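Local coordinates for protein DyP-type peroxidase (Pleurotus ostreatus PC15, PDB 6FSK) that probably uses hydrogen peroxide to oxidise dyes and manganese(II), as a dye-decolorizing peroxidase that carries heme b, at residues D11-G15 against I353-G357; R226-R230 against S387-D391; G341-K345 against A410-A414. The protein carries 1 engineered substitution. One frame throughout, in Å; residues are numbered along the deposited sequence.

Contact 1 (D11-G15 against I353-G357); sequences DILGG and IIRRG. With HEM (protoporphyrin IX containing Fe), chain C.
R356 bends at chi2 (-70°) and then runs straight at chi3, which sets its guanidinium against the loop D11-G15. D11 has CG anti to its N (chi1 -155°), and its carboxylate lies alongside the start of the arginine chain, with OD2 3.8 Å from R356 CG. The two side chains run antiparallel, one beside the other. No salt bridge forms. The D11 oxygens are engaged by Y385 OH and by the backbone N of L16.

Backbone carbonyls hold the arginine instead. R356 NE gives a hydrogen bond to D11 O at 2.8 Å, nearly along the C=O axis (164°). R356 NH2 reaches I12 O at 2.9 Å from well above that carbonyl plane. The same R356 NH2 donates to water 1 at 2.9 Å, and the water also takes G14 N. The guanidinium is sandwiched. G15 CA and G14 O lie over one face, and I354 CG2 lies over the centre of the opposite face. G15 CA can come within 3.5 Å of R356 NE because no side chain intervenes. Beside this, the side chains of I354 and L13 meet nearly at right angles, I354 CD1 4.1 Å from L13 CD2.

R355 serves the heme. Its NH2 and NH1 both donate to heme O2A, at 2.9 and 3.1 Å, and heme C3D sits over the guanidinium face. R355 NH1 also makes a salt bridge with D191. Strand 354-360, outermost in its antiparallel sheet, thus binds an N-terminal loop through R356 and a heme propionate through R355, at the heme pocket of a DyP-type peroxidase.

Contact 2 (R226-R230 against S387-D391); sequences RAAAR and SSIDD
S387 O is gripped by both terminal nitrogens of R230. NH1 of R230 lies 2.9 Å from S387 O, in the carbonyl plane, and the bond from R230 NH2 at 3.0 Å is weak. Water 2 adds a weak bond to the same oxygen and accepts from R226 NH1. R230 has outside partners too. Its NE donates to L93 O, and its NH1 also makes a salt bridge with D224. R226 CB covers the centre of one guanidinium face of R230, so the base of R226 packs on the flat end of R230.

R226 is extended from CG to NE, with chi2 at 170°, and this carries its guanidinium out to D391. The pair meets end-on as a salt bridge with two bonds. R226 NH1 lies 2.8 Å from D391 OD2, and R226 NH2 lies 3.0 Å from D391 OD1. Both bonds are nearly straight, the first at 172°. The acceptors lie in the guanidinium plane, yet the arginine meets both oxygens from above the carboxylate plane. The two planes are 53° apart. S388 OG sits over one face of the R226 guanidinium, 3.3 Å from NH1, where the angle is too poor for a hydrogen bond.

S388 OG accepts instead from D391 N at 2.9 Å, which probably helps fix the turn. The D390 carboxylate is engaged by the backbone N of N96 and of A97, at helix 96-100. Water 3 accepts from R226 NH2 at 2.9 Å and donates to D390 OD2, so it bridges the two segments. The S388 to D391 bond makes an ST motif, in the short connection from strand 379-386 to helix 393-401.

Contact 3 (G341-K345 against A410-A414); sequences GPPLK and AVTSA
L344 and P343 press a cis-proline turn, just after helix 337-340, against helix 408-412 and the residues that follow it. The peptide bond before P343 is cis. The bond from K345 N to G341 O, 2.9 Å long, closes the turn. P343 and L344 then point at the helix together, and the contact is made of apolar packing.

The tighter part lies around L344 and V411. The L344 chi1 of -57° places CG anti to the carbonyl carbon, and chi2 is anti (176°). The forked end is thereby laid over the backbone of the helix. Both methyls approach the same carbonyl, with L344 CD1 and L344 CD2 each 3.6 Å from A410 O. CD1 also touches the side chains of A410 and V411. P343 lies across V411, nearly perpendicular to it, and P343 CG lies 3.7 Å from V411 O. V411 is the buried residue of this contact. Its side chain also meets L316, I417 and L420. On the turn side, L339 of helix 337-340 touches both L344 and A410. P343 is also backed by V317 of helix 315-318.

The looser part lies toward solvent, at S413 and A414. P343 CB is 4.0 Å from A414 CB, and L344 CD2 is equally far from that methyl. S413 and A414 are exposed, and both touch a crystal neighbour.

A410 O, approached by both leucine methyls from one side, is satisfied within its own segment: S413 OG donates to it at 2.6 Å.

In the fold
The three contacts do not touch one another, and their segments alternate along the chain. Contact 1 is the one at the heme. Contact 2 lies nearest to it, with nearest atoms about 6 Å apart and centres 18 Å apart. The two are tied through neighbouring strands, since 354-360 pairs with 379-386, which runs into S387-D391. R351 NH1, just before contact 1, is hydrogen-bonded to D391 O. The D391 side chain is still about 12 Å from the heme. Contact 3 is peripheral, its centre 30 Å from that of contact 1 and 25 Å from that of contact 2. Its V411 side chain lies about 11 Å from that of R336, which binds heme.

Contact 1 (D11-G15 against I353-G357)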
loop_
_atom_site.group_PDB
_atom_site.type_symbol
_atom_site.label_atom_id
_atom_site.label_comp_id
_atom_site.label_asym_id
_atom_site.label_seq_id
_atom_site.Cartn_x
_atom_site.Cartn_y
_atom_site.Cartn_z
ATOM N N ASP A 11 9.022 9.709 4.921
ATOM C CA ASP A 11 7.941 9.036 4.217
ATOM C C ASP A 11 7.004 8.317 5.125
ATOM O O ASP A 11 5.871 8.030 4.663
ATOM C CB ASP A 11 8.466 8.010 3.210
ATOM C CG ASP A 11 7.474 7.729 2.044
ATOM O OD1 ASP A 11 6.806 8.712 1.592
ATOM O OD2 ASP A 11 7.492 6.587 1.549
ATOM N N ILE A 12 7.391 8.016 6.369
ATOM C CA ILE A 12 6.608 7.178 7.252
ATOM C C ILE A 12 5.446 8.057 7.798
ATOM O O ILE A 12 4.311 7.723 7.647
ATOM C CB ILE A 12 7.458 6.570 8.397
ATOM C CG1 ILE A 12 8.640 5.775 7.888
ATOM C CG2 ILE A 12 6.608 5.766 9.311
ATOM C CD1 ILE A 12 9.706 5.565 8.889
ATOM N N LEU A 13 5.774 9.123 8.538
ATOM C CA LEU A 13 4.801 10.064 9.107
ATOM C C LEU A 13 4.989 11.363 8.321
ATOM O O LEU A 13 6.031 12.038 8.374
ATOM C CB LEU A 13 5.012 10.285 10.589
ATOM C CG LEU A 13 4.834 9.088 11.505
ATOM C CD1 LEU A 13 5.047 9.472 12.985
ATOM C CD2 LEU A 13 3.475 8.435 11.371
ATOM N N GLY A 14 3.973 11.673 7.560
ATOM C CA GLY A 14 3.970 12.769 6.627
ATOM C C GLY A 14 3.801 12.292 5.229
ATOM O O GLY A 14 2.750 12.480 4.578
ATOM N N GLY A 15 4.838 11.632 4.760
ATOM C CA GLY A 15 4.844 11.183 3.378
ATOM C C GLY A 15 5.645 12.136 2.493
ATOM O O GLY A 15 5.433 13.408 2.517
ATOM N N ILE A 353 -2.375 0.213 8.200
ATOM C CA ILE A 353 -1.197 0.541 7.418
ATOM C C ILE A 353 -1.308 1.903 6.859
ATOM O O ILE A 353 -2.412 2.412 6.609
ATOM C CB ILE A 353 -0.972 -0.495 6.247
ATOM C CG1 ILE A 353 -2.185 -0.496 5.269
ATOM C CG2 ILE A 353 -0.687 -1.869 6.773
ATOM C CD1 ILE A 353 -1.928 -1.345 4.038
ATOM N N ILE A 354 -0.124 2.539 6.661
ATOM C CA ILE A 354 -0.088 3.807 6.004
ATOM C C ILE A 354 0.430 3.541 4.605
ATOM O O ILE A 354 1.532 3.072 4.445
ATOM C CB ILE A 354 0.813 4.844 6.722
ATOM C CG1 ILE A 354 0.182 5.241 8.058
ATOM C CG2 ILE A 354 1.045 6.028 5.839
ATOM C CD1 ILE A 354 1.141 6.082 8.884
ATOM N N ARG A 355 -0.346 3.939 3.589
ATOM C CA ARG A 355 0.045 3.702 2.170
ATOM C C ARG A 355 0.634 4.920 1.523
ATOM O O ARG A 355 0.185 6.069 1.747
ATOM C CB ARG A 355 -1.164 3.279 1.368
ATOM C CG ARG A 355 -1.693 1.950 1.770
ATOM C CD ARG A 355 -3.096 1.664 1.230
ATOM N NE ARG A 355 -4.082 2.616 1.768
ATOM C CZ ARG A 355 -4.876 3.350 0.995
ATOM N NH1 ARG A 355 -4.898 3.228 -0.341
ATOM N NH2 ARG A 355 -5.655 4.218 1.560
ATOM N N ARG A 356 1.681 4.721 0.726
ATOM C CA ARG A 356 2.362 5.810 0.027
ATOM C C ARG A 356 2.486 5.412 -1.482
ATOM O O ARG A 356 3.565 5.632 -2.045
ATOM C CB ARG A 356 3.726 6.127 0.613
ATOM C CG ARG A 356 3.735 6.459 2.054
ATOM C CD ARG A 356 3.101 7.812 2.353
ATOM N NE ARG A 356 3.207 8.144 3.747
ATOM C CZ ARG A 356 2.314 8.812 4.482
ATOM N NH1 ARG A 356 1.189 9.228 3.989
ATOM N NH2 ARG A 356 2.587 9.052 5.778
ATOM N N GLY A 357 1.441 4.869 -2.075
ATOM C CA GLY A 357 1.494 4.437 -3.506
ATOM C C GLY A 357 1.710 5.547 -4.474
ATOM O O GLY A 357 1.392 6.747 -4.218
HETATM C CHA HEM C . -7.914 1.556 -0.205
HETATM C CHB HEM C . -6.968 0.680 -4.850
HETATM C CHC HEM C . -3.653 -2.540 -3.500
HETATM C CHD HEM C . -4.808 -1.901 1.162
HETATM C C1A HEM C . -7.969 1.634 -1.598
HETATM C C2A HEM C . -8.808 2.503 -2.362
HETATM C C3A HEM C . -8.515 2.300 -3.654
HETATM C C4A HEM C . -7.550 1.244 -3.689
HETATM C CMA HEM C . -9.178 2.932 -4.829
HETATM C CAA HEM C . -9.851 3.444 -1.779
HETATM C CBA HEM C . -9.428 4.880 -1.496
HETATM C CGA HEM C . -8.469 4.993 -0.341
HETATM O O1A HEM C . -8.875 4.885 0.818
HETATM O O2A HEM C . -7.262 5.228 -0.604
HETATM C C1B HEM C . -5.970 -0.295 -4.929
HETATM C C2B HEM C . -5.358 -0.763 -6.088
HETATM C C3B HEM C . -4.387 -1.654 -5.754
HETATM C C4B HEM C . -4.454 -1.735 -4.288
HETATM C CMB HEM C . -5.732 -0.386 -7.500
HETATM C CAB HEM C . -3.439 -2.477 -6.538
HETATM C CBB HEM C . -3.080 -2.183 -7.768
HETATM C C1C HEM C . -3.687 -2.756 -2.157
HETATM C C2C HEM C . -2.961 -3.670 -1.381
HETATM C C3C HEM C . -3.286 -3.532 -0.063
HETATM C C4C HEM C . -4.215 -2.429 -0.001
HETATM C CMC HEM C . -1.951 -4.629 -1.952
HETATM C CAC HEM C . -2.897 -4.283 1.163
HETATM C CBC HEM C . -2.513 -5.576 1.158
HETATM C C1D HEM C . -5.718 -0.840 1.145
HETATM C C2D HEM C . -6.165 -0.216 2.429
HETATM C C3D HEM C . -7.016 0.799 2.015
HETATM C C4D HEM C . -7.096 0.696 0.568
HETATM C CMD HEM C . -5.763 -0.547 3.810
HETATM C CAD HEM C . -7.832 1.746 2.888
HETATM C CBD HEM C . -9.136 1.163 3.333
HETATM C CGD HEM C . -9.853 2.074 4.298
HETATM O O1D HEM C . -11.050 2.291 3.986
HETATM O O2D HEM C . -9.250 2.609 5.206
HETATM N NA HEM C . -7.252 0.762 -2.420
HETATM N NB HEM C . -5.477 -0.947 -3.848
HETATM N NC HEM C . -4.567 -2.076 -1.281
HETATM N ND HEM C . -6.355 -0.314 0.098
HETATM FE FE HEM C . -5.981 -0.687 -1.859
HETATM O O HOH W 1 1.211 10.427 7.877
#

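Contact 2 (R226-R230 against S387-D391)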
loop_
_atom_site.group_PDB
_atom_site.type_symbol
_atom_site.label_atom_id
_atom_site.label_comp_id
_atom_site.label_asym_id
_atom_site.label_seq_id
_atom_site.Cartn_x
_atom_site.Cartn_y
_atom_site.Cartn_z
ATOM N N ARG A 226 5.616 -5.717 20.370
ATOM C CA ARG A 226 6.907 -6.385 20.312
ATOM C C ARG A 226 8.043 -5.515 20.806
ATOM O O ARG A 226 9.220 -5.894 20.604
ATOM C CB ARG A 226 7.158 -6.878 18.845
ATOM C CG ARG A 226 6.089 -7.777 18.342
ATOM C CD ARG A 226 6.269 -8.031 16.831
ATOM N NE ARG A 226 5.340 -9.026 16.342
ATOM C CZ ARG A 226 4.057 -8.767 15.983
ATOM N NH1 ARG A 226 3.545 -7.590 16.136
ATOM N NH2 ARG A 226 3.361 -9.696 15.437
ATOM N N ALA A 227 7.803 -4.383 21.464
ATOM C CA ALA A 227 8.870 -3.466 21.796
ATOM C C ALA A 227 9.984 -4.134 22.596
ATOM O O ALA A 227 11.143 -3.899 22.267
ATOM C CB ALA A 227 8.314 -2.247 22.523
ATOM N N ALA A 228 9.656 -4.954 23.615
ATOM C CA ALA A 228 10.713 -5.543 24.483
ATOM C C ALA A 228 11.614 -6.508 23.755
ATOM O O ALA A 228 12.799 -6.647 24.109
ATOM C CB ALA A 228 10.088 -6.228 25.674
ATOM N N ALA A 229 11.088 -7.164 22.719
ATOM C CA ALA A 229 11.825 -8.089 21.929
ATOM C C ALA A 229 12.739 -7.415 20.913
ATOM O O ALA A 229 13.624 -8.091 20.362
ATOM C CB ALA A 229 10.889 -9.056 21.214
ATOM N N ARG A 230 12.577 -6.121 20.651
ATOM C CA ARG A 230 13.268 -5.505 19.578
ATOM C C ARG A 230 14.495 -4.710 20.099
ATOM O O ARG A 230 14.462 -4.186 21.229
ATOM C CB ARG A 230 12.259 -4.560 18.871
ATOM C CG ARG A 230 11.301 -5.393 18.003
ATOM C CD ARG A 230 10.265 -4.527 17.330
ATOM N NE ARG A 230 9.590 -5.334 16.318
ATOM C CZ ARG A 230 8.440 -5.034 15.679
ATOM N NH1 ARG A 230 7.787 -3.907 15.966
ATOM N NH2 ARG A 230 8.001 -5.881 14.738
ATOM N N SER A 387 4.421 -1.109 11.964
ATOM C CA SER A 387 5.424 -1.676 12.794
ATOM C C SER A 387 5.407 -3.172 12.778
ATOM O O SER A 387 6.173 -3.829 13.511
ATOM C CB SER A 387 5.302 -1.165 14.232
ATOM O OG SER A 387 4.101 -1.640 14.786
ATOM N N SER A 388 4.563 -3.794 11.932
ATOM C CA SER A 388 4.521 -5.231 11.840
ATOM C C SER A 388 3.915 -5.608 10.490
ATOM O O SER A 388 2.733 -5.441 10.245
ATOM C CB SER A 388 3.676 -5.837 12.934
ATOM O OG SER A 388 3.524 -7.245 12.834
ATOM N N ILE A 389 4.737 -6.184 9.633
ATOM C CA ILE A 389 4.230 -6.792 8.348
ATOM C C ILE A 389 3.392 -8.019 8.658
ATOM O O ILE A 389 2.306 -8.260 8.060
ATOM C CB ILE A 389 5.406 -7.128 7.417
ATOM C CG1 ILE A 389 6.214 -5.883 7.133
ATOM C CG2 ILE A 389 4.888 -7.734 6.086
ATOM C CD1 ILE A 389 7.442 -6.174 6.251
ATOM N N ASP A 390 3.809 -8.765 9.702
ATOM C CA ASP A 390 3.066 -9.949 10.114
ATOM C C ASP A 390 1.615 -9.560 10.502
ATOM O O ASP A 390 0.656 -10.209 10.067
ATOM C CB ASP A 390 3.656 -10.620 11.312
ATOM C CG ASP A 390 4.986 -11.306 11.034
ATOM O OD1 ASP A 390 5.335 -11.571 9.877
ATOM O OD2 ASP A 390 5.677 -11.633 12.100
ATOM N N ASP A 391 1.462 -8.449 11.197
ATOM C CA ASP A 391 0.128 -8.025 11.652
ATOM C C ASP A 391 -0.621 -7.252 10.605
ATOM O O ASP A 391 -1.883 -7.252 10.576
ATOM C CB ASP A 391 0.183 -7.094 12.883
ATOM C CG ASP A 391 0.645 -7.773 14.180
ATOM O OD1 ASP A 391 0.714 -8.996 14.280
ATOM O OD2 ASP A 391 0.943 -6.996 15.143
HETATM O O HOH W 2 4.706 -4.887 16.457
HETATM O O HOH W 3 5.009 -11.939 14.531
#

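Contact 3 (G341-K345 against A410-A414)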
loop_
_atom_site.group_PDB
_atom_site.type_symbol
_atom_site.label_atom_id
_atom_site.label_comp_id
_atom_site.label_asym_id
_atom_site.label_seq_id
_atom_site.Cartn_x
_atom_site.Cartn_y
_atom_site.Cartn_z
ATOM N N GLY A 341 -17.087 -3.782 15.835
ATOM C CA GLY A 341 -18.415 -3.733 16.503
ATOM C C GLY A 341 -18.689 -5.084 17.111
ATOM O O GLY A 341 -17.879 -6.012 16.993
ATOM N N PRO A 342 -19.912 -5.286 17.684
ATOM C CA PRO A 342 -20.310 -6.607 18.127
ATOM C C PRO A 342 -20.365 -7.573 16.905
ATOM O O PRO A 342 -20.662 -7.115 15.813
ATOM C CB PRO A 342 -21.766 -6.385 18.606
ATOM C CG PRO A 342 -21.865 -4.943 18.903
ATOM C CD PRO A 342 -20.915 -4.248 17.968
ATOM N N PRO A 343 -20.091 -8.868 17.079
ATOM C CA PRO A 343 -19.865 -9.526 18.365
ATOM C C PRO A 343 -18.417 -9.479 18.846
ATOM O O PRO A 343 -18.145 -9.702 20.018
ATOM C CB PRO A 343 -20.215 -10.982 18.096
ATOM C CG PRO A 343 -20.020 -11.163 16.627
ATOM C CD PRO A 343 -20.380 -9.806 16.010
ATOM N N LEU A 344 -17.458 -9.276 17.949
ATOM C CA LEU A 344 -16.067 -9.449 18.332
ATOM C C LEU A 344 -15.519 -8.303 19.204
ATOM O O LEU A 344 -14.676 -8.565 20.020
ATOM C CB LEU A 344 -15.193 -9.585 17.092
ATOM C CG LEU A 344 -15.594 -10.742 16.148
ATOM C CD1 LEU A 344 -14.695 -10.698 14.874
ATOM C CD2 LEU A 344 -15.394 -12.036 16.885
ATOM N N LYS A 345 -15.926 -7.083 18.916
ATOM C CA LYS A 345 -15.359 -5.857 19.526
ATOM C C LYS A 345 -13.825 -5.929 19.518
ATOM O O LYS A 345 -13.099 -5.801 20.554
ATOM C CB LYS A 345 -15.906 -5.688 20.950
ATOM C CG LYS A 345 -17.430 -5.664 21.020
ATOM C CD LYS A 345 -17.963 -4.259 21.273
ATOM C CE LYS A 345 -17.740 -3.842 22.728
ATOM N NZ LYS A 345 -18.663 -2.769 23.206
ATOM N N ALA A 410 -14.995 -14.802 10.596
ATOM C CA ALA A 410 -14.517 -14.128 11.797
ATOM C C ALA A 410 -15.634 -13.853 12.733
ATOM O O ALA A 410 -15.472 -14.117 13.967
ATOM C CB ALA A 410 -13.839 -12.831 11.459
ATOM N N VAL A 411 -16.766 -13.347 12.239
ATOM C CA VAL A 411 -17.840 -13.002 13.172
ATOM C C VAL A 411 -18.651 -14.217 13.646
ATOM O O VAL A 411 -19.127 -14.240 14.784
ATOM C CB VAL A 411 -18.796 -11.917 12.730
ATOM C CG1 VAL A 411 -18.069 -10.631 12.628
ATOM C CG2 VAL A 411 -19.506 -12.272 11.409
ATOM N N THR A 412 -18.794 -15.238 12.816
ATOM C CA THR A 412 -19.516 -16.447 13.258
ATOM C C THR A 412 -18.646 -17.305 14.163
ATOM O O THR A 412 -19.203 -18.167 14.860
ATOM C CB THR A 412 -20.067 -17.251 12.087
ATOM O OG1 THR A 412 -18.986 -17.641 11.271
ATOM C CG2 THR A 412 -21.098 -16.434 11.340
ATOM N N SER A 413 -17.338 -16.994 14.302
ATOM C CA SER A 413 -16.478 -17.646 15.307
ATOM C C SER A 413 -17.098 -17.449 16.719
ATOM O O SER A 413 -16.913 -18.311 17.543
ATOM C CB SER A 413 -15.046 -17.119 15.300
ATOM O OG SER A 413 -15.025 -15.821 15.842
ATOM N N ALA A 414 -17.791 -16.324 16.940
ATOM C CA ALA A 414 -18.237 -15.914 18.275
ATOM C C ALA A 414 -19.625 -16.428 18.614
ATOM O O ALA A 414 -20.001 -16.413 19.769
ATOM C CB ALA A 414 -18.193 -14.395 18.384
#